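Local coordinates for probable transcriptional regulatory protein aq_1575 (Aquifex aeolicus, PDB 1LFP) that probably binds DNA and takes part in regulating transcription, as a member of the TACO1 family, at residues 207-210 against 214-217; 90-95 against 219-224. All coordinates share one frame; numbering follows the deposited sequence.

Contact 1: residues 207-210 against 214-217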
loop_
_atom_site.group_PDB
_atom_site.type_symbol
_atom_site.label_atom_id
_atom_site.label_comp_id
_atom_site.label_asym_id
_atom_site.label_seq_id
_atom_site.Cartn_x
_atom_site.Cartn_y
_atom_site.Cartn_z
ATOM N N VAL A 207 -4.643 11.257 -14.848
ATOM C CA VAL A 207 -5.355 11.129 -16.113
ATOM C C VAL A 207 -6.854 11.220 -15.867
ATOM O O VAL A 207 -7.459 10.305 -15.314
ATOM C CB VAL A 207 -5.016 9.786 -16.811
ATOM C CG1 VAL A 207 -5.040 8.649 -15.805
ATOM C CG2 VAL A 207 -6.011 9.512 -17.927
ATOM N N GLN A 208 -7.439 12.340 -16.284
ATOM C CA GLN A 208 -8.868 12.600 -16.119
ATOM C C GLN A 208 -9.687 11.604 -16.931
ATOM O O GLN A 208 -9.520 11.492 -18.144
ATOM C CB GLN A 208 -9.192 14.020 -16.588
ATOM C CG GLN A 208 -8.281 15.096 -16.004
ATOM C CD GLN A 208 -8.748 15.617 -14.653
ATOM O OE1 GLN A 208 -8.010 16.328 -13.961
ATOM N NE2 GLN A 208 -9.981 15.281 -14.275
ATOM N N ILE A 209 -10.574 10.885 -16.257
ATOM C CA ILE A 209 -11.420 9.901 -16.927
ATOM C C ILE A 209 -12.891 10.212 -16.654
ATOM O O ILE A 209 -13.403 9.950 -15.568
ATOM C CB ILE A 209 -11.082 8.484 -16.437
ATOM C CG1 ILE A 209 -12.119 7.477 -16.938
ATOM C CG2 ILE A 209 -10.990 8.481 -14.938
ATOM C CD1 ILE A 209 -12.080 7.256 -18.433
ATOM N N ASN A 210 -13.566 10.762 -17.659
ATOM C CA ASN A 210 -14.968 11.142 -17.529
ATOM C C ASN A 210 -15.999 10.123 -18.010
ATOM O O ASN A 210 -17.177 10.242 -17.689
ATOM C CB ASN A 210 -15.190 12.488 -18.224
ATOM C CG ASN A 210 -14.323 13.597 -17.633
ATOM O OD1 ASN A 210 -14.415 13.903 -16.445
ATOM N ND2 ASN A 210 -13.469 14.193 -18.461
ATOM N N THR A 214 -15.753 3.610 -18.683
ATOM C CA THR A 214 -14.329 3.381 -18.520
ATOM C C THR A 214 -13.933 3.416 -17.044
ATOM O O THR A 214 -13.139 2.594 -16.594
ATOM C CB THR A 214 -13.526 4.442 -19.291
ATOM O OG1 THR A 214 -14.021 4.516 -20.633
ATOM C CG2 THR A 214 -12.044 4.082 -19.325
ATOM N N ALA A 215 -14.500 4.355 -16.296
ATOM C CA ALA A 215 -14.191 4.503 -14.872
ATOM C C ALA A 215 -14.466 3.227 -14.091
ATOM O O ALA A 215 -13.702 2.843 -13.200
ATOM C CB ALA A 215 -14.989 5.654 -14.270
ATOM N N GLN A 216 -15.560 2.556 -14.438
ATOM C CA GLN A 216 -15.935 1.331 -13.752
ATOM C C GLN A 216 -14.995 0.188 -14.044
ATOM O O GLN A 216 -14.761 -0.654 -13.178
ATOM C CB GLN A 216 -17.352 0.925 -14.139
ATOM C CG GLN A 216 -18.011 -0.003 -13.141
ATOM C CD GLN A 216 -19.470 0.356 -12.905
ATOM O OE1 GLN A 216 -20.139 -0.220 -12.044
ATOM N NE2 GLN A 216 -19.970 1.325 -13.673
ATOM N N LYS A 217 -14.466 0.147 -15.264
ATOM C CA LYS A 217 -13.553 -0.920 -15.662
ATOM C C LYS A 217 -12.253 -0.722 -14.913
ATOM O O LYS A 217 -11.698 -1.670 -14.377
ATOM C CB LYS A 217 -13.273 -0.880 -17.163
ATOM C CG LYS A 217 -14.513 -1.065 -18.029
ATOM C CD LYS A 217 -14.154 -0.929 -19.497
ATOM C CE LYS A 217 -15.341 -1.255 -20.394
ATOM N NZ LYS A 217 -14.988 -1.031 -21.828
#
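This is a small apolar contact in which Ile209, just past the edge strand 207-208, packs on the first turn of helix 212-226. Its side chain leaves the backbone toward the helix and meets Thr214 and Ala215. No hydrogen bond crosses between the segments. The branch that does the work is CG1-CD1. Ile209 CG1 lies anti to the backbone N (chi1 170°), and chi2 of 68° bends CD1 over the side chain of Thr214. Ile209 CD1 is 3.3 Å from Thr214 CB and equally 3.3 Å from Thr214 CG2. This is closer than usual for carbon pairs, so the exact placing of CD1 is doubtful. Further back along the branch, Ile209 CG1 lies 4.3 Å from the methyl CB of Ala215. The elements belong to a beta-alpha-beta unit. Strand 207-208 leads into helix 212-226, and strand 231-239 returns parallel to the first strand. Ile209 therefore sits at the bend where the chain leaves the sheet and enters the helix. Its backbone bonds to Glu239, and its side chain also touches Ile240. With an alanine in place of Ile209, Thr214 CB and CG2 would probably lose their apolar neighbour, and a gap would be likely to open beside Ala215. Thr214 has chi1 of -50°, which sets CG2 anti to its backbone N. Thr214 also touches Pro92, in the turn that follows strand 83-91.

Contact 2: residues 90-95 against 219-224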
loop_
_atom_site.group_PDB
_atom_site.type_symbol
_atom_site.label_atom_id
_atom_site.label_comp_id
_atom_site.label_asym_id
_atom_site.label_seq_id
_atom_site.Cartn_x
_atom_site.Cartn_y
_atom_site.Cartn_z
ATOM N N TYR A 90 -1.231 -0.827 -17.921
ATOM C CA TYR A 90 -2.241 0.189 -18.181
ATOM C C TYR A 90 -3.644 -0.370 -18.072
ATOM O O TYR A 90 -3.906 -1.518 -18.456
ATOM C CB TYR A 90 -2.036 0.763 -19.592
ATOM C CG TYR A 90 -0.888 1.733 -19.716
ATOM C CD1 TYR A 90 -1.078 3.104 -19.537
ATOM C CD2 TYR A 90 0.421 1.276 -19.910
ATOM C CE1 TYR A 90 -0.010 3.991 -19.547
ATOM C CE2 TYR A 90 1.488 2.145 -19.915
ATOM C CZ TYR A 90 1.282 3.506 -19.736
ATOM O OH TYR A 90 2.369 4.371 -19.776
ATOM N N ALA A 91 -4.530 0.438 -17.514
ATOM C CA ALA A 91 -5.938 0.084 -17.381
ATOM C C ALA A 91 -6.638 0.861 -18.485
ATOM O O ALA A 91 -6.040 1.719 -19.135
ATOM C CB ALA A 91 -6.464 0.533 -16.026
ATOM N N PRO A 92 -7.923 0.586 -18.708
ATOM C CA PRO A 92 -8.628 1.318 -19.763
ATOM C C PRO A 92 -8.690 2.822 -19.545
ATOM O O PRO A 92 -8.765 3.292 -18.416
ATOM C CB PRO A 92 -10.008 0.648 -19.792
ATOM C CG PRO A 92 -10.099 -0.110 -18.506
ATOM C CD PRO A 92 -8.708 -0.572 -18.246
ATOM N N GLY A 93 -8.619 3.590 -20.628
ATOM C CA GLY A 93 -8.659 5.035 -20.478
ATOM C C GLY A 93 -7.257 5.604 -20.337
ATOM O O GLY A 93 -7.085 6.767 -19.980
ATOM N N GLY A 94 -6.258 4.767 -20.591
ATOM C CA GLY A 94 -4.870 5.209 -20.520
ATOM C C GLY A 94 -4.324 5.454 -19.117
ATOM O O GLY A 94 -3.319 6.176 -18.935
ATOM N N VAL A 95 -4.982 4.846 -18.138
ATOM C CA VAL A 95 -4.613 4.983 -16.732
ATOM C C VAL A 95 -3.399 4.094 -16.444
ATOM O O VAL A 95 -3.399 2.906 -16.767
ATOM C CB VAL A 95 -5.776 4.572 -15.824
ATOM C CG1 VAL A 95 -5.309 4.529 -14.347
ATOM C CG2 VAL A 95 -6.942 5.572 -15.996
ATOM N N ILE A 219 -11.735 0.791 -12.026
ATOM C CA ILE A 219 -11.950 0.429 -10.626
ATOM C C ILE A 219 -12.059 -1.068 -10.399
ATOM O O ILE A 219 -11.560 -1.581 -9.411
ATOM C CB ILE A 219 -13.223 1.136 -10.045
ATOM C CG1 ILE A 219 -13.033 2.651 -10.064
ATOM C CG2 ILE A 219 -13.489 0.665 -8.640
ATOM C CD1 ILE A 219 -14.232 3.432 -9.562
ATOM N N LYS A 220 -12.717 -1.788 -11.298
ATOM C CA LYS A 220 -12.825 -3.227 -11.118
ATOM C C LYS A 220 -11.457 -3.883 -11.262
ATOM O O LYS A 220 -11.126 -4.853 -10.577
ATOM C CB LYS A 220 -13.798 -3.817 -12.139
ATOM C CG LYS A 220 -15.264 -3.590 -11.783
ATOM C CD LYS A 220 -16.183 -4.380 -12.711
ATOM C CE LYS A 220 -17.639 -4.272 -12.284
ATOM N NZ LYS A 220 -18.063 -2.848 -12.174
ATOM N N LEU A 221 -10.663 -3.351 -12.166
ATOM C CA LEU A 221 -9.340 -3.900 -12.388
ATOM C C LEU A 221 -8.518 -3.757 -11.114
ATOM O O LEU A 221 -7.931 -4.729 -10.637
ATOM C CB LEU A 221 -8.665 -3.152 -13.543
ATOM C CG LEU A 221 -7.666 -3.941 -14.362
ATOM C CD1 LEU A 221 -7.310 -3.140 -15.617
ATOM C CD2 LEU A 221 -6.437 -4.238 -13.526
ATOM N N LEU A 222 -8.490 -2.542 -10.578
ATOM C CA LEU A 222 -7.733 -2.246 -9.369
ATOM C C LEU A 222 -8.218 -3.112 -8.211
ATOM O O LEU A 222 -7.410 -3.652 -7.464
ATOM C CB LEU A 222 -7.852 -0.759 -9.019
ATOM C CG LEU A 222 -7.373 0.235 -10.093
ATOM C CD1 LEU A 222 -7.263 1.639 -9.516
ATOM C CD2 LEU A 222 -5.971 -0.248 -10.614
ATOM N N ASN A 223 -9.541 -3.229 -8.064
ATOM C CA ASN A 223 -10.119 -4.053 -6.998
ATOM C C ASN A 223 -9.701 -5.513 -7.174
ATOM O O ASN A 223 -9.441 -6.206 -6.192
ATOM C CB ASN A 223 -11.647 -4.028 -7.051
ATOM C CG ASN A 223 -12.236 -2.732 -6.573
ATOM O OD1 ASN A 223 -13.398 -2.425 -6.871
ATOM N ND2 ASN A 223 -11.458 -1.958 -5.821
ATOM N N ALA A 224 -9.656 -5.968 -8.426
ATOM C CA ALA A 224 -9.299 -7.345 -8.721
ATOM C C ALA A 224 -7.835 -7.571 -8.339
ATOM O O ALA A 224 -7.483 -8.614 -7.768
ATOM C CB ALA A 224 -9.551 -7.644 -10.200
#
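Leu221 touches Ala91 and Pro92 without any flat group between them, and the CB of Tyr90 points away from the helix. The Tyr90 ring has Gly94 O at its edge and in its plane. Tyr90 OH is hydrogen-bonded to Cys129 O.

The contact itself rests on one methyl group. Leu221 CG is roughly anti to the backbone N (chi1 -150°), and the side chain reaches out from the helix toward the hairpin. Leu221 CD1 comes within 3.8 Å of Ala91 CB, which points back at the helix. The same CD1 is 3.9 Å from Pro92 CD, so it meets two adjoining residues at once. Ordinary van der Waals packing holds the pair; no hydrogen bond crosses.

The loop that presents these residues is a beta hairpin turn. Pro92 and Gly93 have the backbone angles of a type II turn, and Gly94 and Val95 both face Ala91 in a G1 beta bulge. Ala91 N bonds to Val95 O at 2.8 Å, while Gly94 N and Val95 N make weak bonds to Ala91 O. At Gly93 a CB would press on the carbonyl O of Pro92, and Gly94 has positive phi.

Pro92 also touches Thr214 and Lys217, earlier in helix 212-226. Leu221 goes on to pack on Val116 and Phe117 of helix 106-119, while Leu222 turns to Val234 and Phe238 of strand 231-239. The helix packs on the mixed sheet and also touches helix 106-119.

In the fold
Both contacts hold helix 212-226 against the mixed sheet, and both are buried and apolar. Contact 1 lies at the start of the helix and joins it to the loop just past the edge strand 207-208, close in sequence. Contact 2 lies further along and joins it to the hairpin of strands 83-91 and 95-103, over a hundred residues away. It is nearer the chain's centre, about 16 Å against about 21 Å, centre to centre. Contact 1 sets an isoleucine branch against a threonine and an alanine; contact 2 sets a single leucine methyl against an alanine and a proline ring. The two meet: Thr214 CG2 is 3.5 Å from Pro92 O, and Val207 CG1 is 3.6 Å from Val95 CG2.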